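Local coordinates for protein aspartate aminotransferase (Leishmania major, PDB 4H51) that probably transfers the amino group between L-aspartate and 2-oxoglutarate with the help of pyridoxal 5'-phosphate, and forms a homodimer, at residues Met340-Thr343 and Val344-Leu348; Phe386-Val389 and Ser390-Asn394; Leu312-Leu315 and Ile316-Asn320. All coordinates share one frame; numbering follows the deposited sequence.

How the interactions relate
Along the chain the order is interaction 3, interaction 1, interaction 2. Interactions 3 and 1 lie on successive helices, 307-318 and 320-350, with centres about 35 Å apart, since helix 320-350 is long and interaction 1 occupies its far end. Interaction 2 is the turn leading into strand 392-394, which pairs with strand 367-369; its centre is about 16 Å from that of interaction 1, with nearest atoms about 6 Å apart. It lies across the chain's centre from interaction 3, about 34 Å away. Such a span is consistent with the aspartate aminotransferase fold, in which a long helix connects the large domain to the small one.

Interaction 1 (Met340-Thr343 and Val344-Leu348)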
loop_
_atom_site.group_PDB
_atom_site.type_symbol
_atom_site.label_atom_id
_atom_site.label_comp_id
_atom_site.label_asym_id
_atom_site.label_seq_id
_atom_site.Cartn_x
_atom_site.Cartn_y
_atom_site.Cartn_z
ATOM N N MET B 340 29.217 15.351 -8.930
ATOM C CA MET B 340 29.565 15.126 -7.511
ATOM C C MET B 340 30.609 14.003 -7.363
ATOM O O MET B 340 31.538 14.100 -6.559
ATOM C CB MET B 340 28.277 14.807 -6.706
ATOM C CG MET B 340 27.305 15.996 -6.611
ATOM S SD MET B 340 28.005 17.488 -5.869
ATOM C CE MET B 340 28.558 18.542 -7.251
ATOM N N ARG B 341 30.485 12.951 -8.146
ATOM C CA ARG B 341 31.457 11.850 -8.041
ATOM C C ARG B 341 32.840 12.347 -8.487
ATOM O O ARG B 341 33.862 12.103 -7.848
ATOM C CB ARG B 341 31.054 10.674 -8.906
ATOM C CG ARG B 341 29.765 9.993 -8.577
ATOM C CD ARG B 341 29.489 8.964 -9.652
ATOM N NE ARG B 341 28.297 8.191 -9.351
ATOM C CZ ARG B 341 28.202 7.255 -8.411
ATOM N NH1 ARG B 341 29.256 6.921 -7.672
ATOM N NH2 ARG B 341 27.034 6.641 -8.209
ATOM N N ARG B 342 32.846 13.131 -9.561
ATOM C CA ARG B 342 34.090 13.671 -10.096
ATOM C C ARG B 342 34.711 14.640 -9.087
ATOM O O ARG B 342 35.922 14.633 -8.870
ATOM C CB ARG B 342 33.848 14.326 -11.465
ATOM C CG ARG B 342 35.011 15.161 -11.997
ATOM C CD ARG B 342 36.258 14.317 -12.261
ATOM N NE ARG B 342 36.026 13.165 -13.153
ATOM C CZ ARG B 342 37.001 12.340 -13.572
ATOM N NH1 ARG B 342 38.265 12.518 -13.185
ATOM N NH2 ARG B 342 36.714 11.329 -14.386
ATOM N N THR B 343 33.882 15.428 -8.407
ATOM C CA THR B 343 34.397 16.324 -7.397
ATOM C C THR B 343 35.065 15.598 -6.224
ATOM O O THR B 343 36.125 16.018 -5.719
ATOM C CB THR B 343 33.280 17.213 -6.840
ATOM O OG1 THR B 343 32.689 17.968 -7.915
ATOM C CG2 THR B 343 33.812 18.141 -5.826
ATOM N N VAL B 344 34.416 14.540 -5.740
ATOM C CA VAL B 344 34.976 13.734 -4.647
ATOM C C VAL B 344 36.286 13.104 -5.102
ATOM O O VAL B 344 37.311 13.187 -4.392
ATOM C CB VAL B 344 33.984 12.602 -4.211
ATOM C CG1 VAL B 344 34.614 11.717 -3.153
ATOM C CG2 VAL B 344 32.671 13.228 -3.738
ATOM N N TYR B 345 36.241 12.493 -6.280
ATOM C CA TYR B 345 37.367 11.760 -6.831
ATOM C C TYR B 345 38.567 12.669 -7.071
ATOM O O TYR B 345 39.662 12.310 -6.680
ATOM C CB TYR B 345 36.965 11.028 -8.097
ATOM C CG TYR B 345 38.099 10.364 -8.835
ATOM C CD1 TYR B 345 38.704 9.210 -8.346
ATOM C CD2 TYR B 345 38.558 10.886 -10.050
ATOM C CE1 TYR B 345 39.745 8.601 -9.035
ATOM C CE2 TYR B 345 39.609 10.300 -10.734
ATOM C CZ TYR B 345 40.184 9.148 -10.235
ATOM O OH TYR B 345 41.227 8.559 -10.918
ATOM N N ASP B 346 38.352 13.852 -7.647
ATOM C CA ASP B 346 39.481 14.766 -7.932
ATOM C C ASP B 346 40.135 15.225 -6.654
ATOM O O ASP B 346 41.342 15.473 -6.610
ATOM C CB ASP B 346 39.047 15.972 -8.794
ATOM C CG ASP B 346 38.787 15.596 -10.229
ATOM O OD1 ASP B 346 39.338 14.586 -10.711
ATOM O OD2 ASP B 346 37.998 16.290 -10.903
ATOM N N GLU B 347 39.336 15.333 -5.599
ATOM C CA GLU B 347 39.837 15.750 -4.316
ATOM C C GLU B 347 40.588 14.618 -3.627
ATOM O O GLU B 347 41.617 14.866 -2.997
ATOM C CB GLU B 347 38.701 16.268 -3.446
ATOM C CG GLU B 347 39.079 16.858 -2.108
ATOM C CD GLU B 347 39.919 18.142 -2.198
ATOM O OE1 GLU B 347 40.298 18.563 -3.318
ATOM O OE2 GLU B 347 40.211 18.709 -1.125
ATOM N N LEU B 348 40.086 13.386 -3.729
ATOM C CA LEU B 348 40.850 12.237 -3.217
ATOM C C LEU B 348 42.225 12.143 -3.901
ATOM O O LEU B 348 43.200 11.812 -3.249
ATOM C CB LEU B 348 40.101 10.935 -3.409
ATOM C CG LEU B 348 38.832 10.812 -2.584
ATOM C CD1 LEU B 348 37.962 9.630 -3.082
ATOM C CD2 LEU B 348 39.174 10.686 -1.112
#
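The amides of Val-344, Tyr-345 and Asp-346 donate to the carbonyl oxygens of Met-340, Arg-341 and Arg-342 in regular i+4 to i helical bonds, whereas the next one, from Glu-347 N to Thr-343 O, is longer at 3.3 Å. On the outer side of this turn Arg-342 reaches forward to Asp-346. Its CG stands anti to the backbone N (chi1 169°), and the chain then folds at chi2 and chi3, bringing CD to 3.0 Å from Asp-346 OD2. NH1 meets Asp-346 OD1 at the edge of the guanidinium in a salt bridge whose hydrogen bond is weak, 3.4 Å long though fairly straight. The two planes are 46° apart, and the grip is by a single carboxylate oxygen. Opposite charges one helical turn apart suit this exposed side. Tyr-345 runs alongside the arginine, its ring almost perpendicular to the guanidinium (88°). Arg-342 NH1 comes to the ring's edge, 3.5 Å from Tyr-345 CD2, rather than over its face, while the phenol oxygen bonds to Glu-358. On the buried side the compact, branched Val-344 fits between helices 359-362 and 400-416, with CG2 tucked 3.2 Å from Met-340 O. Thr-343 OG1 turns back to bond Thr-339 O, which lets a polar residue sit within a helix interface. Around this turn, Arg-342 and Tyr-345 rest on Ile-361 of helix 359-362, Thr-343 packs on Ala-403 and Leu-404 of helix 400-416, and Arg-341 bonds the carbonyl oxygens of Gly-365 and of Phe-367, which begins strand 367-369.

Interaction 2 (Phe386-Val389 and Ser390-Asn394)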
loop_
_atom_site.group_PDB
_atom_site.type_symbol
_atom_site.label_atom_id
_atom_site.label_comp_id
_atom_site.label_asym_id
_atom_site.label_seq_id
_atom_site.Cartn_x
_atom_site.Cartn_y
_atom_site.Cartn_z
ATOM N N PHE B 386 27.492 11.562 7.227
ATOM C CA PHE B 386 26.609 10.437 7.511
ATOM C C PHE B 386 26.483 9.532 6.284
ATOM O O PHE B 386 25.553 9.653 5.476
ATOM C CB PHE B 386 25.223 10.900 7.955
ATOM C CG PHE B 386 25.218 11.676 9.251
ATOM C CD1 PHE B 386 25.054 11.016 10.472
ATOM C CD2 PHE B 386 25.355 13.050 9.248
ATOM C CE1 PHE B 386 25.029 11.721 11.658
ATOM C CE2 PHE B 386 25.317 13.761 10.426
ATOM C CZ PHE B 386 25.164 13.089 11.644
ATOM N N ILE B 387 27.463 8.665 6.166
ATOM C CA ILE B 387 27.375 7.475 5.308
ATOM C C ILE B 387 26.942 6.268 6.157
ATOM O O ILE B 387 27.007 6.325 7.403
ATOM C CB ILE B 387 28.728 7.209 4.614
ATOM C CG1 ILE B 387 29.808 6.859 5.616
ATOM C CG2 ILE B 387 29.171 8.439 3.830
ATOM C CD1 ILE B 387 31.129 6.565 4.987
ATOM N N THR B 388 26.546 5.158 5.527
ATOM C CA THR B 388 26.273 3.963 6.312
ATOM C C THR B 388 27.538 3.281 6.846
ATOM O O THR B 388 28.675 3.483 6.368
ATOM C CB THR B 388 25.441 2.929 5.542
ATOM O OG1 THR B 388 26.307 2.224 4.601
ATOM C CG2 THR B 388 24.271 3.622 4.807
ATOM N N VAL B 389 27.318 2.417 7.844
ATOM C CA VAL B 389 28.385 1.645 8.433
ATOM C C VAL B 389 29.058 0.675 7.436
ATOM O O VAL B 389 30.185 0.270 7.627
ATOM C CB VAL B 389 27.907 0.900 9.710
ATOM C CG1 VAL B 389 27.433 1.900 10.744
ATOM C CG2 VAL B 389 26.802 -0.086 9.412
ATOM N N SER B 390 28.357 0.327 6.372
ATOM C CA SER B 390 28.934 -0.487 5.270
ATOM C C SER B 390 29.677 0.315 4.184
ATOM O O SER B 390 30.196 -0.244 3.208
ATOM C CB SER B 390 27.825 -1.313 4.626
ATOM O OG SER B 390 26.771 -0.482 4.123
ATOM N N GLY B 391 29.715 1.624 4.362
ATOM C CA GLY B 391 30.417 2.523 3.465
ATOM C C GLY B 391 29.588 3.052 2.308
ATOM O O GLY B 391 30.136 3.581 1.358
ATOM N N ARG B 392 28.269 2.931 2.385
ATOM C CA ARG B 392 27.390 3.475 1.353
ATOM C C ARG B 392 27.126 4.950 1.520
ATOM O O ARG B 392 26.719 5.389 2.603
ATOM C CB ARG B 392 26.017 2.758 1.342
ATOM C CG ARG B 392 25.282 3.031 0.045
ATOM C CD ARG B 392 23.852 2.491 -0.014
ATOM N NE ARG B 392 22.921 3.301 0.776
ATOM C CZ ARG B 392 21.630 3.004 0.990
ATOM N NH1 ARG B 392 21.110 1.900 0.478
ATOM N NH2 ARG B 392 20.857 3.826 1.723
ATOM N N ALA B 393 27.288 5.701 0.437
ATOM C CA ALA B 393 27.099 7.138 0.433
ATOM C C ALA B 393 26.144 7.470 -0.683
ATOM O O ALA B 393 26.348 7.017 -1.796
ATOM C CB ALA B 393 28.442 7.874 0.192
ATOM N N ASN B 394 25.103 8.251 -0.385
ATOM C CA ASN B 394 24.239 8.828 -1.403
ATOM C C ASN B 394 24.948 9.985 -2.044
ATOM O O ASN B 394 24.958 11.066 -1.523
ATOM C CB ASN B 394 22.915 9.286 -0.787
ATOM C CG ASN B 394 22.051 10.003 -1.766
ATOM O OD1 ASN B 394 22.184 9.797 -2.973
ATOM N ND2 ASN B 394 21.197 10.922 -1.266
#
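Thr-388 OG1 is gripped twice: it accepts a hydrogen bond from Arg-392 N, 3.0 Å away, and it shares a hydrogen bond of 2.8 Å with Ser-390 OG. A chi1 of 78° places this hydroxyl between the backbone N and carbonyl carbon of Thr-388, leaning into the turn, where the serine and the arginine amide converge. Ser-390 folds its own hydroxyl back in the same way, so two short polar side chains tie the bend together. The backbone completes the closure. Thr-388 N gives a fairly straight bond (164°) to Arg-392 O, and Gly-391 N bonds Thr-388 O at 2.9 Å. Gly-391 has a positive phi of 90°, at which a CB would press on the carbonyl oxygen before it; glycine avoids that strain. On the buried flank Ile-387 CG2 touches Ala-393 CB at 3.8 Å, the small alanine leaving room for the branched isoleucine, which also packs on Cys-377 and Cys-380 of helix 374-382. Thr-388 CG2 lies 4.0 Å from Arg-392 CB, at the root of an arginine whose far end bonds Asn-201 OD1 and Val-50 O. The pattern is a type I turn followed by a G1 bulge, as in 3:5 beta hairpins. In aspartate aminotransferases an arginine directly after such a Ser-Gly pair receives the substrate's alpha-carboxylate, and the placement of Arg-392 beside Asn-201 is consistent with that site.

Interaction 3 (Leu312-Leu315 and Ile316-Asn320); sequences LAHL and ILSNN
His-314 and Ser-318, one helical turn apart, are set with the serine over a face of the imidazole. Ser-318 OG stands 3.5 Å above the ring plane, displaced toward the rim, and the neighbouring CB makes a CH-pi contact, 4.1 Å from the centroid and 29° off the ring normal. The histidine chain leaves with CG anti to its backbone N (chi1 176°), which swings the ring forward along the helix and over the serine. The serine hydroxyl has another task: with chi1 of 59° it folds back to give its proton to His-314 O, 2.6 Å away. The amide Ser-318 N reaches that same oxygen at 2.9 Å, from the opposite face of the carbonyl plane, so one carbonyl takes two donors from one residue. A short hydroxyl side chain suits this place near the helix end, packing against the ring face while bonding the backbone.

Ile-316 and Leu-317, on the more buried flanks, are apolar. Leu-317 lays its CG 3.1 Å from Ala-313 O, and Ile-316 sets CG1 3.4 Å from Leu-312 O, each side chain lying back along the preceding turn. Ile-316 and Leu-317 both pack on Trp-326 of helix 320-350 and on Met-267, two residues beyond the cofactor-bearing Lys-265, while Leu-312 also meets Tyr-81 of the second subunit. Asn-319 N still closes a helical bond to Leu-315 O, but its backbone has left helical angles, and its OD1 accepts a hydrogen bond from Leu-322 N. Asparagine suits the place because its short side chain can accept from that amide: Asn-319 is the N-cap of helix 320-350, directly after helix 307-318.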
loop_
_atom_site.group_PDB
_atom_site.type_symbol
_atom_site.label_atom_id
_atom_site.label_comp_id
_atom_site.label_asym_id
_atom_site.label_seq_id
_atom_site.Cartn_x
_atom_site.Cartn_y
_atom_site.Cartn_z
ATOM N N LEU B 312 -0.193 11.331 -11.707
ATOM C CA LEU B 312 0.913 12.198 -12.055
ATOM C C LEU B 312 1.849 11.546 -13.100
ATOM O O LEU B 312 2.194 12.140 -14.133
ATOM C CB LEU B 312 1.737 12.600 -10.821
ATOM C CG LEU B 312 1.121 13.574 -9.793
ATOM C CD1 LEU B 312 1.963 13.632 -8.511
ATOM C CD2 LEU B 312 0.926 14.980 -10.405
ATOM N N ALA B 313 2.264 10.322 -12.814
ATOM C CA ALA B 313 3.204 9.607 -13.684
ATOM C C ALA B 313 2.595 9.326 -15.028
ATOM O O ALA B 313 3.230 9.446 -16.084
ATOM C CB ALA B 313 3.629 8.313 -13.037
ATOM N N HIS B 314 1.330 8.943 -15.038
ATOM C CA HIS B 314 0.680 8.743 -16.330
ATOM C C HIS B 314 0.703 9.977 -17.217
ATOM O O HIS B 314 1.005 9.894 -18.440
ATOM C CB HIS B 314 -0.766 8.288 -16.177
ATOM C CG HIS B 314 -1.451 8.187 -17.501
ATOM N ND1 HIS B 314 -2.376 9.076 -17.912
ATOM C CD2 HIS B 314 -1.198 7.351 -18.589
ATOM C CE1 HIS B 314 -2.759 8.778 -19.164
ATOM N NE2 HIS B 314 -2.046 7.713 -19.582
ATOM N N LEU B 315 0.365 11.127 -16.628
ATOM C CA LEU B 315 0.369 12.393 -17.363
ATOM C C LEU B 315 1.740 12.694 -17.943
ATOM O O LEU B 315 1.840 13.101 -19.131
ATOM C CB LEU B 315 -0.118 13.582 -16.507
ATOM C CG LEU B 315 -1.611 13.869 -16.353
ATOM C CD1 LEU B 315 -1.750 15.161 -15.529
ATOM C CD2 LEU B 315 -2.344 14.080 -17.694
ATOM N N ILE B 316 2.781 12.480 -17.138
ATOM C CA ILE B 316 4.158 12.766 -17.535
ATOM C C ILE B 316 4.642 11.781 -18.632
ATOM O O ILE B 316 5.328 12.165 -19.556
ATOM C CB ILE B 316 5.105 12.730 -16.308
ATOM C CG1 ILE B 316 4.764 13.923 -15.352
ATOM C CG2 ILE B 316 6.589 12.656 -16.761
ATOM C CD1 ILE B 316 5.318 13.809 -13.943
ATOM N N LEU B 317 4.263 10.521 -18.523
ATOM C CA LEU B 317 4.632 9.508 -19.506
ATOM C C LEU B 317 3.895 9.665 -20.843
ATOM O O LEU B 317 4.489 9.418 -21.900
ATOM C CB LEU B 317 4.336 8.117 -18.948
ATOM C CG LEU B 317 5.218 7.701 -17.792
ATOM C CD1 LEU B 317 4.873 6.284 -17.286
ATOM C CD2 LEU B 317 6.706 7.750 -18.132
ATOM N N SER B 318 2.626 10.039 -20.794
ATOM C CA SER B 318 1.770 9.993 -21.990
ATOM C C SER B 318 1.756 11.299 -22.748
ATOM O O SER B 318 1.576 11.291 -23.958
ATOM C CB SER B 318 0.358 9.632 -21.604
ATOM O OG SER B 318 -0.160 10.563 -20.696
ATOM N N ASN B 319 1.891 12.412 -22.032
ATOM C CA ASN B 319 1.871 13.747 -22.664
ATOM C C ASN B 319 3.214 14.030 -23.352
ATOM O O ASN B 319 4.277 13.970 -22.765
ATOM C CB ASN B 319 1.536 14.799 -21.641
ATOM C CG ASN B 319 1.477 16.190 -22.226
ATOM O OD1 ASN B 319 2.493 16.871 -22.298
ATOM N ND2 ASN B 319 0.268 16.632 -22.621
ATOM N N ASN B 320 3.168 14.304 -24.639
ATOM C CA ASN B 320 4.418 14.391 -25.417
ATOM C C ASN B 320 5.450 15.361 -24.896
ATOM O O ASN B 320 6.660 15.025 -24.832
ATOM C CB ASN B 320 4.083 14.746 -26.866
ATOM C CG ASN B 320 3.311 13.642 -27.533
ATOM O OD1 ASN B 320 3.376 12.476 -27.080
ATOM N ND2 ASN B 320 2.526 13.991 -28.567
#